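Local coordinates for protein glutamine cyclotransferase (Xanthomonas campestris, PDB 3MBR) that probably catalyses the cyclisation of N-terminal glutamine in peptides and binds a calcium ion within a five-bladed beta-propeller, at residues 7-12 and 188-193; 11-16 and 49-54; 84-89 and 98-103. The protein carries 1 engineered substitution. All blocks are in the same frame, centred on the assembly; numbering follows the deposited sequence.

Interaction 1: residues 7-12 and 188-193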
loop_
_atom_site.group_PDB
_atom_site.type_symbol
_atom_site.label_atom_id
_atom_site.label_comp_id
_atom_site.label_asym_id
_atom_site.label_seq_id
_atom_site.Cartn_x
_atom_site.Cartn_y
_atom_site.Cartn_z
ATOM N N GLN A 7 -11.591 -7.102 14.020
ATOM C CA GLN A 7 -11.174 -8.427 13.672
ATOM C C GLN A 7 -9.805 -8.660 14.285
ATOM O O GLN A 7 -8.895 -7.852 14.170
ATOM C CB GLN A 7 -11.164 -8.594 12.150
ATOM C CG GLN A 7 -10.612 -9.910 11.636
ATOM C CD GLN A 7 -10.823 -10.062 10.195
ATOM O OE1 GLN A 7 -10.840 -9.025 9.459
ATOM N NE2 GLN A 7 -10.911 -11.287 9.713
ATOM N N GLY A 8 -9.614 -9.828 14.902
ATOM C CA GLY A 8 -8.314 -10.166 15.433
ATOM C C GLY A 8 -7.261 -10.599 14.431
ATOM O O GLY A 8 -7.551 -10.859 13.299
ATOM N N TYR A 9 -6.065 -10.759 14.909
ATOM C CA TYR A 9 -4.993 -11.255 14.065
ATOM C C TYR A 9 -3.948 -11.877 14.926
ATOM O O TYR A 9 -3.948 -11.649 16.159
ATOM C CB TYR A 9 -4.361 -10.109 13.216
ATOM C CG TYR A 9 -3.528 -9.157 14.044
ATOM C CD1 TYR A 9 -2.150 -9.293 14.127
ATOM C CD2 TYR A 9 -4.167 -8.180 14.846
ATOM C CE1 TYR A 9 -1.362 -8.453 14.952
ATOM C CE2 TYR A 9 -3.427 -7.304 15.654
ATOM C CZ TYR A 9 -2.026 -7.452 15.745
ATOM O OH TYR A 9 -1.318 -6.622 16.560
ATOM N N ARG A 10 -3.070 -12.647 14.282
ATOM C CA ARG A 10 -1.878 -13.118 14.933
ATOM C C ARG A 10 -0.665 -12.876 14.087
ATOM O O ARG A 10 -0.753 -12.893 12.888
ATOM C CB ARG A 10 -1.950 -14.560 15.341
ATOM C CG ARG A 10 -1.989 -15.538 14.352
ATOM C CD ARG A 10 -2.015 -17.015 15.011
ATOM N NE ARG A 10 -2.133 -17.894 13.869
ATOM C CZ ARG A 10 -1.118 -18.429 13.175
ATOM N NH1 ARG A 10 0.154 -18.273 13.566
ATOM N NH2 ARG A 10 -1.393 -19.137 12.049
ATOM N N VAL A 11 0.460 -12.640 14.741
ATOM C CA VAL A 11 1.742 -12.510 14.061
ATOM C C VAL A 11 2.240 -13.924 13.799
ATOM O O VAL A 11 2.481 -14.698 14.743
ATOM C CB VAL A 11 2.748 -11.691 14.856
ATOM C CG1 VAL A 11 4.095 -11.690 14.250
ATOM C CG2 VAL A 11 2.251 -10.232 15.054
ATOM N N VAL A 12 2.390 -14.268 12.533
ATOM C CA VAL A 12 2.956 -15.543 12.127
ATOM C C VAL A 12 4.496 -15.498 12.278
ATOM O O VAL A 12 5.123 -16.441 12.816
ATOM C CB VAL A 12 2.563 -15.869 10.630
ATOM C CG1 VAL A 12 3.241 -17.126 10.108
ATOM C CG2 VAL A 12 1.074 -15.882 10.406
ATOM N N LEU A 188 -3.772 -2.610 14.328
ATOM C CA LEU A 188 -2.399 -3.068 14.439
ATOM C C LEU A 188 -1.549 -2.210 15.380
ATOM O O LEU A 188 -0.313 -2.182 15.241
ATOM C CB LEU A 188 -1.771 -3.106 13.030
ATOM C CG LEU A 188 -2.485 -4.167 12.141
ATOM C CD1 LEU A 188 -1.808 -4.184 10.726
ATOM C CD2 LEU A 188 -2.363 -5.642 12.696
ATOM N N GLN A 189 -2.175 -1.513 16.312
ATOM C CA GLN A 189 -1.378 -0.579 17.184
ATOM C C GLN A 189 -0.200 -1.324 17.846
ATOM O O GLN A 189 0.885 -0.692 18.149
ATOM C CB GLN A 189 -2.278 0.036 18.272
ATOM C CG GLN A 189 -3.031 -1.022 19.153
ATOM C CD GLN A 189 -3.968 -0.448 20.240
ATOM O OE1 GLN A 189 -4.024 0.765 20.462
ATOM N NE2 GLN A 189 -4.721 -1.337 20.911
ATOM N N ALA A 190 -0.387 -2.600 18.202
ATOM C CA ALA A 190 0.694 -3.394 18.808
ATOM C C ALA A 190 2.030 -3.460 17.994
ATOM O O ALA A 190 3.127 -3.555 18.582
ATOM C CB ALA A 190 0.209 -4.861 19.236
ATOM N N LEU A 191 1.938 -3.269 16.685
ATOM C CA LEU A 191 3.090 -3.368 15.801
ATOM C C LEU A 191 3.727 -2.041 15.485
ATOM O O LEU A 191 4.806 -2.006 14.895
ATOM C CB LEU A 191 2.604 -3.970 14.470
ATOM C CG LEU A 191 1.863 -5.346 14.559
ATOM C CD1 LEU A 191 1.609 -5.889 13.174
ATOM C CD2 LEU A 191 2.619 -6.388 15.389
ATOM N N VAL A 192 3.045 -0.956 15.743
ATOM C CA VAL A 192 3.529 0.370 15.393
ATOM C C VAL A 192 4.675 0.688 16.420
ATOM O O VAL A 192 4.514 0.475 17.672
ATOM C CB VAL A 192 2.339 1.385 15.245
ATOM C CG1 VAL A 192 2.840 2.834 14.860
ATOM C CG2 VAL A 192 1.358 0.911 14.188
ATOM N N PRO A 193 5.873 1.063 15.921
ATOM C CA PRO A 193 7.045 1.214 16.814
ATOM C C PRO A 193 6.797 2.141 17.959
ATOM O O PRO A 193 7.300 1.879 19.079
ATOM C CB PRO A 193 8.099 1.826 15.902
ATOM C CG PRO A 193 7.826 1.158 14.610
ATOM C CD PRO A 193 6.306 1.084 14.499
HETATM O O HOH W 1 -2.492 -4.526 17.635
#
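Leu-188 sets a single methyl group over one face of the phenol ring of Tyr-9. Its CD2 lies 3.5 Å from the centroid of the Tyr-9 ring and only 10° off the ring normal, and all six ring carbons are nearly equally far from it, which is the signature of a centred CH-pi contact. Tyr-9 reaches this position because CG stands between the backbone N and the carbonyl carbon (chi1 72°), and the ring extends from the strand toward 188-193. Leu-191 fills the next place: its CD2 meets Val-11 CG2 at 3.9 Å, and its CG comes within 4.0 Å of Tyr-9 OH. Both leucines are buried and also rest on Val-220, so this side of the contact is apolar and close-packed. The phenol tip, by contrast, faces the exposed residue Ala-190, whose CB is 3.5 Å from Tyr-9 OH. No direct hydrogen bond joins the segments; a water in the plane of the ring is 2.6 Å from Tyr-9 OH and accepts from Ala-190 N at 2.9 Å. The turn bearing these residues is braced by the bond from Leu-191 N to Leu-188 O. Strand 9-16 is the outer strand of a sheet completed by 206-212, 217-222 and 227-233, while 188-193 leads into that sheet from the preceding one. An N-terminal strand closing the last blade is the "velcro" arrangement of a beta-propeller.

Interaction 2: residues 11-16 and 49-54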
loop_
_atom_site.group_PDB
_atom_site.type_symbol
_atom_site.label_atom_id
_atom_site.label_comp_id
_atom_site.label_asym_id
_atom_site.label_seq_id
_atom_site.Cartn_x
_atom_site.Cartn_y
_atom_site.Cartn_z
ATOM N N VAL A 11 0.460 -12.640 14.741
ATOM C CA VAL A 11 1.742 -12.510 14.061
ATOM C C VAL A 11 2.240 -13.924 13.799
ATOM O O VAL A 11 2.481 -14.698 14.743
ATOM C CB VAL A 11 2.748 -11.691 14.856
ATOM C CG1 VAL A 11 4.095 -11.690 14.250
ATOM C CG2 VAL A 11 2.251 -10.232 15.054
ATOM N N VAL A 12 2.390 -14.268 12.533
ATOM C CA VAL A 12 2.956 -15.543 12.127
ATOM C C VAL A 12 4.496 -15.498 12.278
ATOM O O VAL A 12 5.123 -16.441 12.816
ATOM C CB VAL A 12 2.563 -15.869 10.630
ATOM C CG1 VAL A 12 3.241 -17.126 10.108
ATOM C CG2 VAL A 12 1.074 -15.882 10.406
ATOM N N LYS A 13 5.113 -14.481 11.706
ATOM C CA LYS A 13 6.536 -14.407 11.602
ATOM C C LYS A 13 7.001 -12.974 11.492
ATOM O O LYS A 13 6.310 -12.187 10.867
ATOM C CB LYS A 13 7.023 -15.263 10.382
ATOM C CG LYS A 13 8.479 -15.452 10.349
ATOM C CD LYS A 13 8.757 -16.606 9.321
ATOM C CE LYS A 13 10.249 -16.784 9.053
ATOM N NZ LYS A 13 10.547 -18.014 8.156
ATOM N N ARG A 14 8.167 -12.695 12.085
ATOM C CA ARG A 14 8.807 -11.359 11.960
ATOM C C ARG A 14 9.924 -11.562 11.022
ATOM O O ARG A 14 10.695 -12.548 11.158
ATOM C CB ARG A 14 9.312 -10.828 13.319
ATOM C CG ARG A 14 8.128 -10.747 14.267
ATOM C CD ARG A 14 8.524 -10.475 15.765
ATOM N NE ARG A 14 7.286 -10.595 16.586
ATOM C CZ ARG A 14 6.664 -9.604 17.236
ATOM N NH1 ARG A 14 7.199 -8.363 17.314
ATOM N NH2 ARG A 14 5.511 -9.875 17.862
ATOM N N TYR A 15 10.118 -10.614 10.136
ATOM C CA TYR A 15 11.230 -10.620 9.157
ATOM C C TYR A 15 11.991 -9.305 9.324
ATOM O O TYR A 15 11.413 -8.314 9.690
ATOM C CB TYR A 15 10.644 -10.669 7.735
ATOM C CG TYR A 15 9.806 -11.877 7.431
ATOM C CD1 TYR A 15 8.460 -11.912 7.740
ATOM C CD2 TYR A 15 10.420 -12.991 6.809
ATOM C CE1 TYR A 15 7.698 -13.029 7.453
ATOM C CE2 TYR A 15 9.632 -14.146 6.505
ATOM C CZ TYR A 15 8.255 -14.120 6.809
ATOM O OH TYR A 15 7.484 -15.221 6.407
ATOM N N PRO A 16 13.267 -9.284 9.037
ATOM C CA PRO A 16 14.021 -8.011 9.107
ATOM C C PRO A 16 13.516 -7.001 8.075
ATOM O O PRO A 16 13.233 -7.385 6.936
ATOM C CB PRO A 16 15.462 -8.412 8.793
ATOM C CG PRO A 16 15.432 -9.847 8.378
ATOM C CD PRO A 16 14.067 -10.423 8.533
ATOM N N ASP A 49 14.378 -9.020 -0.883
ATOM C CA ASP A 49 14.302 -10.419 -0.443
ATOM C C ASP A 49 13.527 -10.486 0.885
ATOM O O ASP A 49 13.882 -9.869 1.887
ATOM C CB ASP A 49 15.721 -10.978 -0.244
ATOM C CG ASP A 49 15.702 -12.398 0.170
ATOM O OD1 ASP A 49 16.011 -12.716 1.340
ATOM O OD2 ASP A 49 15.233 -13.209 -0.658
ATOM N N LEU A 50 12.416 -11.225 0.903
ATOM C CA LEU A 50 11.617 -11.327 2.108
ATOM C C LEU A 50 12.370 -11.793 3.328
ATOM O O LEU A 50 12.253 -11.229 4.413
ATOM C CB LEU A 50 10.402 -12.244 1.798
ATOM C CG LEU A 50 9.556 -12.631 2.987
ATOM C CD1 LEU A 50 8.824 -11.380 3.612
ATOM C CD2 LEU A 50 8.531 -13.725 2.699
ATOM N N GLU A 51 13.105 -12.872 3.173
ATOM C CA GLU A 51 13.627 -13.537 4.313
ATOM C C GLU A 51 14.736 -12.720 5.005
ATOM O O GLU A 51 14.888 -12.799 6.224
ATOM C CB GLU A 51 14.182 -14.899 3.878
ATOM C CG GLU A 51 13.011 -15.827 3.463
ATOM C CD GLU A 51 12.171 -16.330 4.616
ATOM O OE1 GLU A 51 12.460 -16.091 5.821
ATOM O OE2 GLU A 51 11.177 -16.968 4.299
ATOM N N THR A 52 15.460 -11.921 4.226
ATOM C CA THR A 52 16.644 -11.210 4.729
ATOM C C THR A 52 16.399 -9.693 4.805
ATOM O O THR A 52 17.106 -8.981 5.496
ATOM C CB THR A 52 17.886 -11.452 3.881
ATOM O OG1 THR A 52 17.680 -10.903 2.585
ATOM C CG2 THR A 52 18.252 -12.964 3.847
ATOM N N GLY A 53 15.389 -9.213 4.100
ATOM C CA GLY A 53 15.186 -7.752 4.017
ATOM C C GLY A 53 16.189 -7.030 3.130
ATOM O O GLY A 53 16.203 -5.829 3.072
ATOM N N ARG A 54 17.090 -7.768 2.485
ATOM C CA ARG A 54 18.140 -7.154 1.650
ATOM C C ARG A 54 17.580 -6.705 0.298
ATOM O O ARG A 54 16.711 -7.362 -0.306
ATOM C CB ARG A 54 19.204 -8.240 1.396
ATOM C CG ARG A 54 20.047 -8.473 2.679
ATOM C CD ARG A 54 20.961 -9.708 2.538
ATOM N NE ARG A 54 21.679 -9.947 3.786
ATOM C CZ ARG A 54 22.378 -11.048 4.058
ATOM N NH1 ARG A 54 22.404 -12.045 3.176
ATOM N NH2 ARG A 54 23.018 -11.159 5.221
HETATM O O HOH W 2 9.019 -17.636 5.796
HETATM O O HOH W 3 13.242 -17.832 7.506
HETATM O O HOH W 4 11.686 -8.461 4.935
#
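Tyr-15 packs one face of its ring on Leu-50 and brings an edge to Glu-51. Its CB starts 3.7 Å from Leu-50 O; from there chi1 of -61°, with CG anti to the carbonyl carbon, swings the ring against Leu-50. CD2 lies 3.5 Å from Leu-50 O. Over the ring centre sits Leu-50 CD1, 3.9 Å from the Tyr-15 centroid, in a CH-pi contact; Lys-13 CG covers the opposite face near its rim. Tyr-15 CE2 meets Leu-50 CG at 3.8 Å and, at the ring edge, Glu-51 OE1 at 3.5 Å, with the carboxylate plane turned 62° from the ring. CZ and OH pass near Leu-50 CD2. At the tip, OH hydrogen-bonds to Glu-230 OE2 of strand 227-233 and accepts from a water 2.9 Å from Tyr-15 OH. That water also donates to Glu-51 OE2 and accepts from Lys-13 NZ, while a second links Lys-13 NZ to Glu-51 OE1. Farther on, Pro-16 CD packs against Glu-51 O. The direct salt bridge, Lys-13 NZ to Glu-51 OE1, is 3.6 Å long. That separation, with two waters each bonded to both groups, suggests a partly hydrated surface ion pair beside an apolar ring contact.

Interaction 3: residues 84-89 and 98-103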
loop_
_atom_site.group_PDB
_atom_site.type_symbol
_atom_site.label_atom_id
_atom_site.label_comp_id
_atom_site.label_asym_id
_atom_site.label_seq_id
_atom_site.Cartn_x
_atom_site.Cartn_y
_atom_site.Cartn_z
ATOM N N ASN A 84 3.397 15.601 -7.412
ATOM C CA ASN A 84 3.854 15.970 -8.752
ATOM C C ASN A 84 2.844 15.767 -9.870
ATOM O O ASN A 84 3.132 16.179 -11.025
ATOM C CB ASN A 84 5.212 15.339 -9.119
ATOM C CG ASN A 84 6.279 15.549 -8.039
ATOM O OD1 ASN A 84 6.667 14.593 -7.331
ATOM N ND2 ASN A 84 6.729 16.800 -7.868
ATOM N N HIS A 85 1.694 15.148 -9.546
ATOM C CA HIS A 85 0.562 14.926 -10.482
ATOM C C HIS A 85 0.867 13.806 -11.483
ATOM O O HIS A 85 0.010 13.394 -12.317
ATOM C CB HIS A 85 0.121 16.270 -11.091
ATOM C CG HIS A 85 -0.289 17.232 -10.026
ATOM N ND1 HIS A 85 -1.320 16.960 -9.148
ATOM C CD2 HIS A 85 0.230 18.431 -9.647
ATOM C CE1 HIS A 85 -1.441 17.965 -8.296
ATOM N NE2 HIS A 85 -0.506 18.862 -8.569
ATOM N N GLU A 86 2.056 13.257 -11.305
ATOM C CA GLU A 86 2.699 12.457 -12.318
ATOM C C GLU A 86 2.865 11.041 -11.817
ATOM O O GLU A 86 3.058 10.811 -10.639
ATOM C CB GLU A 86 4.054 13.046 -12.831
ATOM C CG GLU A 86 3.879 14.206 -13.837
ATOM C CD GLU A 86 5.172 14.524 -14.665
ATOM O OE1 GLU A 86 6.061 15.248 -14.117
ATOM O OE2 GLU A 86 5.271 14.101 -15.872
ATOM N N GLY A 87 2.665 10.097 -12.727
ATOM C CA GLY A 87 2.932 8.709 -12.414
ATOM C C GLY A 87 3.912 8.131 -13.390
ATOM O O GLY A 87 4.125 8.676 -14.460
ATOM N N PHE A 88 4.484 6.993 -13.052
ATOM C CA PHE A 88 5.475 6.315 -13.887
ATOM C C PHE A 88 5.147 4.860 -14.058
ATOM O O PHE A 88 4.536 4.231 -13.154
ATOM C CB PHE A 88 6.831 6.468 -13.181
ATOM C CG PHE A 88 7.220 7.995 -13.093
ATOM C CD1 PHE A 88 7.267 8.665 -11.895
ATOM C CD2 PHE A 88 7.329 8.724 -14.261
ATOM C CE1 PHE A 88 7.648 10.031 -11.807
ATOM C CE2 PHE A 88 7.620 10.145 -14.225
ATOM C CZ PHE A 88 7.718 10.769 -12.980
ATOM N N VAL A 89 5.529 4.352 -15.191
ATOM C CA VAL A 89 5.393 2.916 -15.410
ATOM C C VAL A 89 6.779 2.402 -15.692
ATOM O O VAL A 89 7.438 2.944 -16.600
ATOM C CB VAL A 89 4.441 2.600 -16.633
ATOM C CG1 VAL A 89 4.383 1.106 -16.914
ATOM C CG2 VAL A 89 3.034 3.270 -16.478
ATOM N N ARG A 98 9.533 3.315 -18.295
ATOM C CA ARG A 98 9.082 3.121 -19.689
ATOM C C ARG A 98 8.039 4.067 -20.168
ATOM O O ARG A 98 7.933 4.315 -21.357
ATOM C CB ARG A 98 8.454 1.729 -19.816
ATOM C CG ARG A 98 9.472 0.624 -19.673
ATOM C CD ARG A 98 10.711 0.900 -20.528
ATOM N NE ARG A 98 11.310 -0.336 -21.021
ATOM C CZ ARG A 98 12.288 -0.965 -20.392
ATOM N NH1 ARG A 98 12.739 -0.444 -19.273
ATOM N NH2 ARG A 98 12.806 -2.100 -20.855
ATOM N N ALA A 99 7.305 4.612 -19.228
ATOM C CA ALA A 99 6.246 5.527 -19.553
ATOM C C ALA A 99 5.902 6.429 -18.417
ATOM O O ALA A 99 6.244 6.179 -17.242
ATOM C CB ALA A 99 4.980 4.766 -20.047
ATOM N N ARG A 100 5.128 7.476 -18.742
ATOM C CA ARG A 100 4.688 8.385 -17.707
ATOM C C ARG A 100 3.239 8.753 -17.930
ATOM O O ARG A 100 2.737 8.595 -19.031
ATOM C CB ARG A 100 5.560 9.653 -17.675
ATOM C CG ARG A 100 5.430 10.540 -18.894
ATOM C CD ARG A 100 5.062 11.917 -18.255
ATOM N NE ARG A 100 4.750 12.881 -19.246
ATOM C CZ ARG A 100 3.534 13.131 -19.741
ATOM N NH1 ARG A 100 2.443 12.497 -19.258
ATOM N NH2 ARG A 100 3.421 14.047 -20.727
ATOM N N PHE A 101 2.572 9.204 -16.903
ATOM C CA PHE A 101 1.168 9.569 -17.094
ATOM C C PHE A 101 0.854 10.663 -16.072
ATOM O O PHE A 101 1.688 10.924 -15.181
ATOM C CB PHE A 101 0.211 8.354 -16.939
ATOM C CG PHE A 101 0.262 7.648 -15.581
ATOM C CD1 PHE A 101 -0.646 7.958 -14.558
ATOM C CD2 PHE A 101 1.217 6.687 -15.317
ATOM C CE1 PHE A 101 -0.593 7.253 -13.296
ATOM C CE2 PHE A 101 1.263 6.021 -14.129
ATOM C CZ PHE A 101 0.334 6.295 -13.115
ATOM N N ARG A 102 -0.288 11.344 -16.251
ATOM C CA ARG A 102 -0.658 12.453 -15.366
ATOM C C ARG A 102 -2.026 12.226 -14.855
ATOM O O ARG A 102 -2.855 11.612 -15.537
ATOM C CB ARG A 102 -0.609 13.794 -16.095
ATOM C CG ARG A 102 0.693 14.548 -15.839
ATOM C CD ARG A 102 0.530 16.023 -16.315
ATOM N NE ARG A 102 1.730 16.687 -16.863
ATOM C CZ ARG A 102 2.928 16.135 -17.110
ATOM N NH1 ARG A 102 3.168 14.837 -16.875
ATOM N NH2 ARG A 102 3.901 16.902 -17.608
ATOM N N TYR A 103 -2.278 12.649 -13.620
ATOM C CA TYR A 103 -3.594 12.484 -13.041
ATOM C C TYR A 103 -3.957 13.706 -12.196
ATOM O O TYR A 103 -3.070 14.444 -11.730
ATOM C CB TYR A 103 -3.664 11.196 -12.196
ATOM C CG TYR A 103 -2.501 11.088 -11.209
ATOM C CD1 TYR A 103 -2.545 11.773 -9.958
ATOM C CD2 TYR A 103 -1.372 10.354 -11.510
ATOM C CE1 TYR A 103 -1.476 11.692 -9.028
ATOM C CE2 TYR A 103 -0.303 10.285 -10.599
ATOM C CZ TYR A 103 -0.376 10.928 -9.374
ATOM O OH TYR A 103 0.666 10.843 -8.500
HETATM O O HOH W 5 0.402 13.951 -7.504
#
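The outer beta hairpin of a propeller blade, strands 86-91 and 96-102, is joined here in antiparallel register, with segment axes 155° apart. Gly-87 and Phe-101 exchange two backbone bonds; Gly-87 N to Phe-101 O, at 2.8 Å, is the straighter (N-H...O 175° against 155°). Val-89 O accepts from both Ala-99 N and Arg-98 N, the latter at 2.7 Å, in a classic beta bulge. At the other end Tyr-103 N donates a hydrogen bond to His-85 O, nearly along the C=O axis, and that oxygen lies 3.4 Å above the Tyr-103 ring plane, over its centre. The Phe-101 ring folds across Gly-87, whose CA is 3.7 Å from the Phe-101 centroid. On the face bearing Phe-88, Glu-86 OE2 pairs with Arg-102 NH1, though the very short separation modelled makes its details doubtful. The link from Glu-86 OE2 to Arg-100 NE, 3.6 Å, is long and purely electrostatic, the oxygen lying well out of the guanidinium plane. Strand 96-102 is the outermost of its sheet. Inward, strand 76-81 receives Phe-101 on Ile-78 and Tyr-103 on Leu-80, and Thr-81 N bonds to Tyr-103 OH. On the other face, Tyr-65 from a loop meets Phe-88 edge-to-face.

Interactions 1 and 2 share strand 9-16, including Val-11 and Val-12, and have centres about 15 Å apart. One joins the strand to the connection arriving from the sheet before, the other to a turn of the sheet that follows in sequence, so the closing blade is touched by both neighbours. Neither has a direct hydrogen bond across it; both rely on rings, leucines and waters, and interaction 2 adds a long salt bridge. Interaction 3 lies on the opposite side of the chain's centre from interaction 1, about 34 Å between centres, and stays within one sheet, where backbone bonds dominate and 612 Å² is buried against 187 and 294 Å². All three are partly buried; interactions 1 and 2 pair an inner apolar side with a more exposed polar one.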